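Molybdopterin-guanine dinucleotide biosynthesis adapter protein (Escherichia coli, PDB 1NP6) binds GTP, hydrolyses it weakly, and may act as an adapter for efficient synthesis and use of the molybdopterin guanine dinucleotide form of the molybdenum cofactor. Local coordinates at residues A12-T17 / P128-I133; C31-R36 / D157-A162; Q66-S71 / W75-E80. All coordinates share one frame; numbering follows the deposited sequence.

Contact 1 (A12-T17 / P128-I133). With SO4 (sulfate ion), chain D.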
ATOM      1  N   ALA B  12     -21.548  -3.689   9.611  1.00 31.25           N
ATOM      2  CA  ALA B  12     -22.277  -4.384   8.571  1.00 30.47           C
ATOM      3  C   ALA B  12     -23.683  -3.843   8.400  1.00 27.63           C
ATOM      4  O   ALA B  12     -24.380  -3.583   9.381  1.00 33.83           O
ATOM      5  CB  ALA B  12     -22.302  -5.904   8.867  1.00 33.22           C
ATOM      6  N   ALA B  13     -24.093  -3.692   7.139  1.00 35.43           N
ATOM      7  CA  ALA B  13     -25.426  -3.223   6.768  1.00 32.79           C
ATOM      8  C   ALA B  13     -25.732  -3.498   5.294  1.00 33.28           C
ATOM      9  O   ALA B  13     -24.816  -3.600   4.466  1.00 39.29           O
ATOM     10  CB  ALA B  13     -25.591  -1.716   7.067  1.00 36.80           C
ATOM     11  N   TRP B  14     -27.018  -3.625   4.979  1.00 38.38           N
ATOM     12  CA  TRP B  14     -27.487  -3.643   3.590  1.00 44.36           C
ATOM     13  C   TRP B  14     -27.085  -2.344   2.905  1.00 46.53           C
ATOM     14  O   TRP B  14     -27.091  -1.288   3.535  1.00 40.98           O
ATOM     15  CB  TRP B  14     -29.018  -3.721   3.530  1.00 48.26           C
ATOM     16  CG  TRP B  14     -29.662  -4.962   4.101  1.00 54.80           C
ATOM     17  CD1 TRP B  14     -29.482  -6.266   3.685  1.00 42.13           C
ATOM     18  CD2 TRP B  14     -30.618  -5.012   5.169  1.00 37.02           C
ATOM     19  NE1 TRP B  14     -30.262  -7.110   4.440  1.00 43.34           N
ATOM     20  CE2 TRP B  14     -30.968  -6.375   5.359  1.00 37.64           C
ATOM     21  CE3 TRP B  14     -31.216  -4.049   5.990  1.00 43.56           C
ATOM     22  CZ2 TRP B  14     -31.886  -6.789   6.339  1.00 38.17           C
ATOM     23  CZ3 TRP B  14     -32.124  -4.464   6.973  1.00 46.72           C
ATOM     24  CH2 TRP B  14     -32.448  -5.823   7.133  1.00 52.66           C
ATOM     25  N   SER B  15     -26.769  -2.433   1.611  1.00 41.91           N
ATOM     26  CA  SER B  15     -26.461  -1.278   0.768  1.00 48.06           C
ATOM     27  C   SER B  15     -27.468  -0.134   0.958  1.00 45.38           C
ATOM     28  O   SER B  15     -28.686  -0.354   0.934  1.00 46.80           O
ATOM     29  CB  SER B  15     -26.440  -1.720  -0.704  1.00 57.83           C
ATOM     30  OG  SER B  15     -25.906  -0.717  -1.551  1.00 68.99           O
ATOM     31  N   GLY B  16     -26.962   1.078   1.160  1.00 48.77           N
ATOM     32  CA  GLY B  16     -27.821   2.248   1.280  1.00 52.81           C
ATOM     33  C   GLY B  16     -28.300   2.574   2.688  1.00 51.55           C
ATOM     34  O   GLY B  16     -28.943   3.608   2.902  1.00 38.33           O
ATOM     35  N   THR B  17     -27.991   1.701   3.647  1.00 38.14           N
ATOM     36  CA  THR B  17     -28.369   1.909   5.050  1.00 36.67           C
ATOM     37  C   THR B  17     -27.618   3.076   5.700  1.00 36.86           C
ATOM     38  O   THR B  17     -28.162   3.753   6.574  1.00 35.92           O
ATOM     39  CB  THR B  17     -28.122   0.614   5.859  1.00 34.49           C
ATOM     40  OG1 THR B  17     -29.036  -0.391   5.429  1.00 38.92           O
ATOM     41  CG2 THR B  17     -28.476   0.793   7.344  1.00 34.31           C
ATOM     42  N   PRO B 128     -37.475  -5.049  10.260  1.00 39.24           N
ATOM     43  CA  PRO B 128     -36.449  -5.379  11.263  1.00 47.34           C
ATOM     44  C   PRO B 128     -36.317  -6.891  11.440  1.00 56.09           C
ATOM     45  O   PRO B 128     -35.249  -7.381  11.801  1.00 49.64           O
ATOM     46  CB  PRO B 128     -36.995  -4.756  12.551  1.00 56.02           C
ATOM     47  CG  PRO B 128     -38.031  -3.784  12.104  1.00 57.62           C
ATOM     48  CD  PRO B 128     -38.642  -4.397  10.872  1.00 36.45           C
ATOM     49  N   GLU B 129     -37.406  -7.608  11.169  1.00 59.09           N
ATOM     50  CA  GLU B 129     -37.450  -9.064  11.266  1.00 58.82           C
ATOM     51  C   GLU B 129     -36.476  -9.727  10.306  1.00 58.59           C
ATOM     52  O   GLU B 129     -36.079 -10.872  10.524  1.00 60.44           O
ATOM     53  CB  GLU B 129     -38.873  -9.580  11.005  1.00 52.65           C
ATOM     54  CG  GLU B 129     -39.894  -9.205  12.075  1.00 62.21           C
ATOM     55  CD  GLU B 129     -40.580  -7.864  11.821  1.00 71.57           C
ATOM     56  OE1 GLU B 129     -40.639  -7.414  10.656  1.00 76.61           O
ATOM     57  OE2 GLU B 129     -41.071  -7.254  12.794  1.00 76.08           O
ATOM     58  N   GLU B 130     -36.085  -9.014   9.247  1.00 57.94           N
ATOM     59  CA  GLU B 130     -35.152  -9.575   8.261  1.00 53.79           C
ATOM     60  C   GLU B 130     -33.661  -9.351   8.578  1.00 47.45           C
ATOM     61  O   GLU B 130     -32.794  -9.761   7.803  1.00 60.27           O
ATOM     62  CB  GLU B 130     -35.517  -9.173   6.813  1.00 63.33           C
ATOM     63  CG  GLU B 130     -35.523  -7.683   6.510  1.00 72.90           C
ATOM     64  CD  GLU B 130     -35.971  -7.357   5.089  1.00 75.83           C
ATOM     65  OE1 GLU B 130     -37.077  -6.794   4.920  1.00 62.78           O
ATOM     66  OE2 GLU B 130     -35.213  -7.653   4.138  1.00 73.39           O
ATOM     67  N   LEU B 131     -33.368  -8.728   9.724  1.00 41.08           N
ATOM     68  CA  LEU B 131     -31.990  -8.611  10.215  1.00 58.45           C
ATOM     69  C   LEU B 131     -31.404  -9.971  10.611  1.00 66.88           C
ATOM     70  O   LEU B 131     -32.029 -10.728  11.361  1.00 58.86           O
ATOM     71  CB  LEU B 131     -31.916  -7.678  11.427  1.00 49.67           C
ATOM     72  CG  LEU B 131     -31.936  -6.168  11.195  1.00 51.24           C
ATOM     73  CD1 LEU B 131     -32.046  -5.446  12.529  1.00 55.97           C
ATOM     74  CD2 LEU B 131     -30.714  -5.691  10.419  1.00 50.56           C
ATOM     75  N   VAL B 132     -30.202 -10.261  10.115  1.00 66.59           N
ATOM     76  CA  VAL B 132     -29.479 -11.487  10.471  1.00 59.28           C
ATOM     77  C   VAL B 132     -28.414 -11.192  11.542  1.00 60.37           C
ATOM     78  O   VAL B 132     -27.392 -10.561  11.266  1.00 66.04           O
ATOM     79  CB  VAL B 132     -28.886 -12.229   9.215  1.00 57.62           C
ATOM     80  CG1 VAL B 132     -29.980 -12.576   8.221  1.00 57.23           C
ATOM     81  CG2 VAL B 132     -27.802 -11.413   8.513  1.00 68.83           C
ATOM     82  N   ILE B 133     -28.683 -11.633  12.769  1.00 50.97           N
ATOM     83  CA  ILE B 133     -27.812 -11.384  13.914  1.00 48.32           C
ATOM     84  C   ILE B 133     -27.134 -12.672  14.389  1.00 54.62           C
ATOM     85  O   ILE B 133     -27.645 -13.342  15.294  1.00 47.40           O
ATOM     86  CB  ILE B 133     -28.608 -10.745  15.085  1.00 45.03           C
ATOM     87  CG1 ILE B 133     -29.332  -9.469  14.630  1.00 60.79           C
ATOM     88  CG2 ILE B 133     -27.680 -10.471  16.277  1.00 40.28           C
ATOM     89  CD1 ILE B 133     -30.298  -8.896  15.660  1.00 70.55           C
TER
HETATM   90  S   SO4 D 205     -24.051   2.254   2.642  1.00 50.25           S
HETATM   91  O1  SO4 D 205     -22.722   2.816   2.831  1.00 49.68           O
HETATM   92  O2  SO4 D 205     -24.428   1.404   3.782  1.00 48.44           O
HETATM   93  O3  SO4 D 205     -24.985   3.363   2.538  1.00 48.45           O
HETATM   94  O4  SO4 D 205     -24.082   1.460   1.423  1.00 47.81           O
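The six-membered end of the Trp14 indole presses tightly on Glu130 and Leu131, in the loop before strand 137-142. Its CZ2 meets the Glu130 carbonyl O, at the ring's edge near its plane, at 3.4 Å. CH2 packs against Glu130 CG at 3.6 Å and obliquely against Leu131 CD2 at 3.7 Å. CG of Trp14 stands anti to its carbonyl carbon (chi1 -63°), which carries the indole out of its own loop, and His126 stacks on the ring. That loop is the P-loop (Walker A motif), between strand 8-12 and helix 19-32. In its type II turn from Trp14 to Thr17, Trp14 O accepts Thr17 N and, at 2.9 Å, Thr17 OG1 from the same face of its carbonyl plane. An alanine here would remove the ring that Glu130 CG and Leu131 CD2 rest on and would probably leave His126 without its stacking partner. Within the turn, away from the indole, Gly16 N bonds nearly straight (178°) to sulfate O4 at 2.9 Å, with the amides of Gly18, Lys19 and Thr20 also on the sulfate, consistent with a phosphate site. The solvent side is looser: the exposed Glu130 carboxylate leaves the ring for Arg127 N and His126 ND1.

Contact 2 (C31-R36 / D157-A162)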
ATOM      1  N   CYS B  31     -10.536   9.367  16.914  1.00 32.62           N
ATOM      2  CA  CYS B  31      -9.242  10.033  16.877  1.00 38.56           C
ATOM      3  C   CYS B  31      -9.163  11.143  17.937  1.00 44.38           C
ATOM      4  O   CYS B  31      -8.102  11.380  18.521  1.00 43.57           O
ATOM      5  CB  CYS B  31      -8.990  10.630  15.489  1.00 40.30           C
ATOM      6  SG  CYS B  31      -8.466   9.461  14.225  1.00 41.88           S
ATOM      7  N   ALA B  32     -10.293  11.800  18.191  1.00 40.17           N
ATOM      8  CA  ALA B  32     -10.364  12.865  19.203  1.00 51.00           C
ATOM      9  C   ALA B  32     -10.085  12.355  20.620  1.00 54.05           C
ATOM     10  O   ALA B  32      -9.568  13.099  21.447  1.00 56.54           O
ATOM     11  CB  ALA B  32     -11.707  13.565  19.155  1.00 34.30           C
ATOM     12  N   ARG B  33     -10.434  11.095  20.894  1.00 48.46           N
ATOM     13  CA  ARG B  33     -10.163  10.470  22.197  1.00 36.56           C
ATOM     14  C   ARG B  33      -8.745   9.863  22.314  1.00 33.49           C
ATOM     15  O   ARG B  33      -8.390   9.275  23.356  1.00 37.00           O
ATOM     16  CB  ARG B  33     -11.225   9.410  22.513  1.00 47.85           C
ATOM     17  CG  ARG B  33     -12.633   9.940  22.726  1.00 42.76           C
ATOM     18  CD  ARG B  33     -13.715   8.917  22.437  1.00 38.00           C
ATOM     19  NE  ARG B  33     -15.040   9.515  22.271  1.00 45.66           N
ATOM     20  CZ  ARG B  33     -15.962   9.578  23.221  1.00 44.77           C
ATOM     21  NH1 ARG B  33     -15.723   9.086  24.427  1.00 62.92           N
ATOM     22  NH2 ARG B  33     -17.136  10.136  22.970  1.00 46.41           N
ATOM     23  N   GLY B  34      -7.966   9.999  21.235  1.00 35.66           N
ATOM     24  CA  GLY B  34      -6.594   9.509  21.130  1.00 35.36           C
ATOM     25  C   GLY B  34      -6.476   8.087  20.564  1.00 44.74           C
ATOM     26  O   GLY B  34      -5.391   7.509  20.542  1.00 42.20           O
ATOM     27  N   ILE B  35      -7.592   7.511  20.133  1.00 35.91           N
ATOM     28  CA  ILE B  35      -7.573   6.212  19.447  1.00 34.72           C
ATOM     29  C   ILE B  35      -6.980   6.385  18.048  1.00 38.39           C
ATOM     30  O   ILE B  35      -7.342   7.315  17.337  1.00 42.02           O
ATOM     31  CB  ILE B  35      -9.001   5.613  19.354  1.00 41.82           C
ATOM     32  CG1 ILE B  35      -9.492   5.177  20.739  1.00 34.41           C
ATOM     33  CG2 ILE B  35      -9.043   4.430  18.344  1.00 43.19           C
ATOM     34  CD1 ILE B  35     -10.919   5.552  21.012  1.00 32.10           C
ATOM     35  N   ARG B  36      -6.057   5.508  17.654  1.00 32.74           N
ATOM     36  CA  ARG B  36      -5.512   5.587  16.307  1.00 30.03           C
ATOM     37  C   ARG B  36      -6.087   4.434  15.487  1.00 39.21           C
ATOM     38  O   ARG B  36      -5.597   3.315  15.594  1.00 33.76           O
ATOM     39  CB  ARG B  36      -3.979   5.579  16.319  1.00 37.84           C
ATOM     40  CG  ARG B  36      -3.331   6.602  17.280  1.00 37.48           C
ATOM     41  CD  ARG B  36      -1.866   6.284  17.658  1.00 43.20           C
ATOM     42  NE  ARG B  36      -1.741   5.091  18.501  1.00 46.26           N
ATOM     43  CZ  ARG B  36      -0.612   4.415  18.726  1.00 57.26           C
ATOM     44  NH1 ARG B  36       0.541   4.786  18.162  1.00 49.08           N
ATOM     45  NH2 ARG B  36      -0.636   3.347  19.523  1.00 41.53           N
ATOM     46  N   ASP B 157     -26.475   8.926  17.489  1.00 47.74           N
ATOM     47  CA  ASP B 157     -25.650   9.341  18.639  1.00 45.36           C
ATOM     48  C   ASP B 157     -24.194   8.867  18.457  1.00 43.75           C
ATOM     49  O   ASP B 157     -23.772   7.872  19.060  1.00 41.96           O
ATOM     50  CB  ASP B 157     -26.254   8.794  19.950  1.00 41.21           C
ATOM     51  CG  ASP B 157     -25.579   9.352  21.227  1.00 50.53           C
ATOM     52  OD1 ASP B 157     -24.516  10.011  21.172  1.00 43.35           O
ATOM     53  OD2 ASP B 157     -26.059   9.165  22.359  1.00 47.98           O
ATOM     54  N   VAL B 158     -23.436   9.607  17.646  1.00 39.52           N
ATOM     55  CA  VAL B 158     -22.045   9.289  17.308  1.00 41.54           C
ATOM     56  C   VAL B 158     -21.074   9.242  18.501  1.00 54.10           C
ATOM     57  O   VAL B 158     -20.236   8.323  18.586  1.00 32.91           O
ATOM     58  CB  VAL B 158     -21.496  10.226  16.191  1.00 46.92           C
ATOM     59  CG1 VAL B 158     -20.045   9.890  15.842  1.00 47.13           C
ATOM     60  CG2 VAL B 158     -22.368  10.150  14.943  1.00 47.64           C
ATOM     61  N   GLU B 159     -21.161  10.223  19.405  1.00 32.58           N
ATOM     62  CA  GLU B 159     -20.352  10.180  20.633  1.00 41.53           C
ATOM     63  C   GLU B 159     -20.683   8.977  21.531  1.00 35.72           C
ATOM     64  O   GLU B 159     -19.792   8.398  22.162  1.00 37.43           O
ATOM     65  CB  GLU B 159     -20.454  11.486  21.444  1.00 43.25           C
ATOM     66  CG  GLU B 159     -20.021  12.742  20.694  1.00 50.29           C
ATOM     67  CD  GLU B 159     -18.538  12.759  20.346  1.00 61.67           C
ATOM     68  OE1 GLU B 159     -17.717  12.261  21.155  1.00 61.16           O
ATOM     69  OE2 GLU B 159     -18.196  13.269  19.254  1.00 50.38           O
ATOM     70  N   GLY B 160     -21.961   8.618  21.594  1.00 34.25           N
ATOM     71  CA  GLY B 160     -22.403   7.456  22.338  1.00 43.47           C
ATOM     72  C   GLY B 160     -21.812   6.182  21.743  1.00 38.37           C
ATOM     73  O   GLY B 160     -21.371   5.297  22.486  1.00 40.09           O
ATOM     74  N   LEU B 161     -21.803   6.117  20.410  1.00 37.68           N
ATOM     75  CA  LEU B 161     -21.199   5.011  19.653  1.00 40.39           C
ATOM     76  C   LEU B 161     -19.686   4.910  19.908  1.00 42.65           C
ATOM     77  O   LEU B 161     -19.156   3.821  20.129  1.00 28.87           O
ATOM     78  CB  LEU B 161     -21.514   5.166  18.153  1.00 30.81           C
ATOM     79  CG  LEU B 161     -21.062   4.069  17.174  1.00 49.37           C
ATOM     80  CD1 LEU B 161     -21.499   2.671  17.641  1.00 31.06           C
ATOM     81  CD2 LEU B 161     -21.590   4.358  15.777  1.00 47.36           C
ATOM     82  N   ALA B 162     -18.997   6.051  19.905  1.00 28.27           N
ATOM     83  CA  ALA B 162     -17.573   6.098  20.217  1.00 32.38           C
ATOM     84  C   ALA B 162     -17.282   5.620  21.652  1.00 29.78           C
ATOM     85  O   ALA B 162     -16.263   4.981  21.893  1.00 34.59           O
ATOM     86  CB  ALA B 162     -16.998   7.529  19.977  1.00 35.22           C
TER
HETATM   87  O   HOH W   1     -15.078  11.519  20.639  1.00 54.22           O
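Arg33 and Ala162 mark the nearest approach of the two backbones, their CA atoms 8.8 Å apart, so side chains must span the distance. Arg33 sits where helix 19-32 runs out: Gly34 follows with positive phi in a Schellman motif, and its N bonds back to Cys31 O. Asp157 is the N-cap of helix 158-170, and its OD1 accepts from Gly160 N at 2.9 Å, the donor standing well above the carboxylate plane.

Arg33 bridges the segments with a chain extended from CG to NE. Its NH2 forms a salt bridge to Glu159 OE1 at 2.9 Å, a bent bond (140°) on the anti side of that oxygen. The guanidinium and carboxylate planes are 18° apart, yet the oxygen is tilted from the guanidinium plane. Glu159 reaches this place by folding at chi2 (-66°), which turns its carboxylate toward the arginine. A water also joins the pair, accepting from Arg33 NE at 2.6 Å and donating to Glu159 OE1 at 2.8 Å. Ala162 CB packs against Arg33 NE at 3.6 Å, while the Ala162 carbonyl carbon lies over one face of the guanidinium.

The strongest polar partner of Arg33 is Asp163, next in helix 158-170, which takes NH1 in a salt bridge. Val158, Glu159 and Leu161 pack on Lys25, Ala29 and Leu26 of helix 19-32, so the arginine, just past that helix's end, adds a polar tie where the two already pack together. Segment 31-36 leads into strand 37-42, and Arg36 pairs with Asp102, just before strand 103-107, through backbone and salt bridge.

Contact 3 (Q66-S71 / W75-E80)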
ATOM      1  N   GLN B  66       4.447  -5.598  -7.520  1.00 28.58           N
ATOM      2  CA  GLN B  66       4.190  -4.776  -6.336  1.00 26.44           C
ATOM      3  C   GLN B  66       4.941  -3.459  -6.517  1.00 28.54           C
ATOM      4  O   GLN B  66       6.078  -3.457  -6.999  1.00 27.79           O
ATOM      5  CB  GLN B  66       4.662  -5.471  -5.057  1.00 31.52           C
ATOM      6  CG  GLN B  66       3.778  -6.730  -4.639  1.00 30.28           C
ATOM      7  CD  GLN B  66       4.295  -7.444  -3.416  1.00 42.01           C
ATOM      8  OE1 GLN B  66       4.518  -6.821  -2.388  1.00 38.98           O
ATOM      9  NE2 GLN B  66       4.458  -8.764  -3.512  1.00 30.56           N
ATOM     10  N   THR B  67       4.289  -2.350  -6.163  1.00 30.55           N
ATOM     11  CA  THR B  67       4.947  -1.028  -6.191  1.00 29.96           C
ATOM     12  C   THR B  67       4.747  -0.319  -4.864  1.00 24.58           C
ATOM     13  O   THR B  67       3.681  -0.508  -4.213  1.00 22.45           O
ATOM     14  CB  THR B  67       4.382  -0.112  -7.318  1.00 28.36           C
ATOM     15  OG1 THR B  67       2.941  -0.016  -7.216  1.00 30.56           O
ATOM     16  CG2 THR B  67       4.630  -0.715  -8.698  1.00 32.82           C
ATOM     17  N   ILE B  68       5.756   0.504  -4.490  1.00 28.78           N
ATOM     18  CA  ILE B  68       5.595   1.565  -3.467  1.00 24.79           C
ATOM     19  C   ILE B  68       5.957   2.913  -4.114  1.00 24.31           C
ATOM     20  O   ILE B  68       6.996   3.034  -4.783  1.00 23.47           O
ATOM     21  CB  ILE B  68       6.463   1.301  -2.175  1.00 27.50           C
ATOM     22  CG1 ILE B  68       5.907   0.125  -1.361  1.00 25.39           C
ATOM     23  CG2 ILE B  68       6.543   2.551  -1.190  1.00 21.59           C
ATOM     24  CD1 ILE B  68       6.839  -0.340  -0.239  1.00 32.27           C
ATOM     25  N   VAL B  69       5.091   3.909  -3.900  1.00 27.05           N
ATOM     26  CA  VAL B  69       5.405   5.334  -4.206  1.00 29.11           C
ATOM     27  C   VAL B  69       5.412   6.076  -2.856  1.00 20.81           C
ATOM     28  O   VAL B  69       4.393   6.062  -2.134  1.00 24.97           O
ATOM     29  CB  VAL B  69       4.372   5.970  -5.185  1.00 31.51           C
ATOM     30  CG1 VAL B  69       4.725   7.445  -5.485  1.00 45.07           C
ATOM     31  CG2 VAL B  69       4.281   5.191  -6.494  1.00 30.07           C
ATOM     32  N   ALA B  70       6.569   6.645  -2.496  1.00 29.65           N
ATOM     33  CA  ALA B  70       6.782   7.307  -1.212  1.00 34.63           C
ATOM     34  C   ALA B  70       7.092   8.799  -1.410  1.00 29.41           C
ATOM     35  O   ALA B  70       7.970   9.160  -2.200  1.00 30.95           O
ATOM     36  CB  ALA B  70       7.937   6.632  -0.433  1.00 27.10           C
ATOM     37  N   SER B  71       6.372   9.647  -0.685  1.00 39.13           N
ATOM     38  CA  SER B  71       6.618  11.091  -0.745  1.00 38.46           C
ATOM     39  C   SER B  71       6.621  11.721   0.641  1.00 40.91           C
ATOM     40  O   SER B  71       6.541  11.037   1.662  1.00 27.19           O
ATOM     41  CB  SER B  71       5.605  11.783  -1.669  1.00 36.45           C
ATOM     42  OG  SER B  71       4.284  11.724  -1.153  1.00 43.22           O
ATOM     43  N   TRP B  75       2.944   7.406   1.926  1.00 35.24           N
ATOM     44  CA  TRP B  75       3.420   6.395   0.975  1.00 34.80           C
ATOM     45  C   TRP B  75       2.310   5.349   0.747  1.00 28.42           C
ATOM     46  O   TRP B  75       1.418   5.210   1.588  1.00 26.86           O
ATOM     47  CB  TRP B  75       4.773   5.789   1.417  1.00 26.48           C
ATOM     48  CG  TRP B  75       4.768   5.081   2.749  1.00 27.33           C
ATOM     49  CD1 TRP B  75       5.029   5.626   3.979  1.00 33.86           C
ATOM     50  CD2 TRP B  75       4.482   3.694   2.981  1.00 35.18           C
ATOM     51  NE1 TRP B  75       4.936   4.662   4.952  1.00 32.50           N
ATOM     52  CE2 TRP B  75       4.600   3.465   4.365  1.00 36.80           C
ATOM     53  CE3 TRP B  75       4.147   2.615   2.149  1.00 42.19           C
ATOM     54  CZ2 TRP B  75       4.382   2.208   4.943  1.00 30.93           C
ATOM     55  CZ3 TRP B  75       3.931   1.367   2.722  1.00 51.32           C
ATOM     56  CH2 TRP B  75       4.051   1.174   4.107  1.00 44.76           C
ATOM     57  N   ALA B  76       2.355   4.658  -0.399  1.00 25.18           N
ATOM     58  CA  ALA B  76       1.297   3.749  -0.820  1.00 26.75           C
ATOM     59  C   ALA B  76       1.900   2.487  -1.440  1.00 28.70           C
ATOM     60  O   ALA B  76       2.772   2.573  -2.302  1.00 28.80           O
ATOM     61  CB  ALA B  76       0.362   4.424  -1.861  1.00 27.23           C
ATOM     62  N   LEU B  77       1.420   1.333  -0.993  1.00 30.31           N
ATOM     63  CA  LEU B  77       1.813   0.046  -1.586  1.00 29.88           C
ATOM     64  C   LEU B  77       0.686  -0.459  -2.512  1.00 27.52           C
ATOM     65  O   LEU B  77      -0.490  -0.366  -2.155  1.00 36.27           O
ATOM     66  CB  LEU B  77       2.089  -0.946  -0.453  1.00 23.74           C
ATOM     67  CG  LEU B  77       2.211  -2.419  -0.918  1.00 23.26           C
ATOM     68  CD1 LEU B  77       3.543  -2.692  -1.628  1.00 25.52           C
ATOM     69  CD2 LEU B  77       2.022  -3.296   0.313  1.00 28.30           C
ATOM     70  N   MET B  78       1.015  -0.920  -3.724  1.00 24.82           N
ATOM     71  CA  MET B  78       0.007  -1.571  -4.551  1.00 29.98           C
ATOM     72  C   MET B  78       0.458  -3.010  -4.865  1.00 25.31           C
ATOM     73  O   MET B  78       1.626  -3.219  -5.150  1.00 24.85           O
ATOM     74  CB  MET B  78      -0.275  -0.785  -5.829  1.00 27.24           C
ATOM     75  CG  MET B  78      -1.466  -1.327  -6.658  1.00 25.36           C
ATOM     76  SD  MET B  78      -3.118  -1.060  -6.016  1.00 32.15           S
ATOM     77  CE  MET B  78      -3.312   0.804  -6.345  1.00 32.02           C
ATOM     78  N   THR B  79      -0.473  -3.959  -4.772  1.00 30.44           N
ATOM     79  CA  THR B  79      -0.221  -5.396  -5.060  1.00 26.45           C
ATOM     80  C   THR B  79      -1.189  -5.843  -6.161  1.00 19.35           C
ATOM     81  O   THR B  79      -2.399  -5.867  -5.968  1.00 27.96           O
ATOM     82  CB  THR B  79      -0.396  -6.248  -3.780  1.00 29.50           C
ATOM     83  OG1 THR B  79       0.523  -5.812  -2.765  1.00 31.70           O
ATOM     84  CG2 THR B  79      -0.000  -7.751  -4.016  1.00 30.72           C
ATOM     85  N   GLU B  80      -0.650  -6.170  -7.329  1.00 29.42           N
ATOM     86  CA  GLU B  80      -1.452  -6.675  -8.445  1.00 35.09           C
ATOM     87  C   GLU B  80      -1.869  -8.135  -8.161  1.00 41.80           C
ATOM     88  O   GLU B  80      -1.016  -8.960  -7.816  1.00 42.31           O
ATOM     89  CB  GLU B  80      -0.636  -6.580  -9.750  1.00 36.58           C
ATOM     90  CG  GLU B  80      -1.456  -6.392 -11.018  1.00 54.45           C
ATOM     91  CD  GLU B  80      -1.918  -4.965 -11.269  1.00 44.08           C
ATOM     92  OE1 GLU B  80      -1.768  -4.072 -10.391  1.00 40.63           O
ATOM     93  OE2 GLU B  80      -2.455  -4.733 -12.375  1.00 61.32           O
TER
HETATM   94  O   HOH W   2       1.822  -7.262  -1.031  1.00 30.49           O
HETATM   95  O   HOH W   3       2.389   2.041  -5.294  1.00 34.39           O
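A two-stranded antiparallel beta hairpin, 66-70 with 74-80, supplies this contact, and a strand of the second subunit pairs with it in parallel, carrying the sheet across the dimer interface. Within the hairpin, Thr67 with Met78 and Val69 with Ala76 are the hydrogen-bonded pairs. Met78 N to Thr67 O, at 2.7 Å, is the shortest of the four backbone bonds between the strands. Ile68 stands centrally on the face it shares with Gln66, Ala70, Trp75, Leu77 and Thr79. Its CG1 meets Leu77 CD1 at 3.7 Å, and its CG2 approaches Trp75 CE3 obliquely at 4.1 Å. CG of Trp75 lies between its backbone N and carbonyl carbon (chi1 61°), which sets the six-membered ring over toward Ile68, while Trp75 CB rests 3.8 Å from Ala70 CB. On the reverse face, Thr67 OG1 touches Met78 CB at 3.6 Å, and both residues lean on helix 53-61. Gln66 and Thr79 run side by side; OE1 of Gln66 takes its main bond from Asp97 N of the second subunit. One water joins this pair, 2.6 Å from Thr79 OG1 and donating a weak 3.1 Å bond to Gln66 OE1.

In the fold
Burial separates the three contacts. Contact 3 is buried, with eight of its ten touching residues shielded, in a hairpin whose sheet runs on into the second subunit; contact 1 is a surface contact and contact 2 only partly buried. Contacts 1 and 2 bracket helix 19-32, one at the loop before it and the other at its C-terminal end, yet they stand about 23 Å apart between centres. Contact 3 lies on the opposite side of the chain's centre from contact 1, about 35 Å between centres. The chemistry follows: regular backbone bonding with apolar side chains in the hairpin, a salt bridge, spanned also by a water, from just past one helix to the first turn of another, and one aromatic ring packed against a loop without any hydrogen bond between segments.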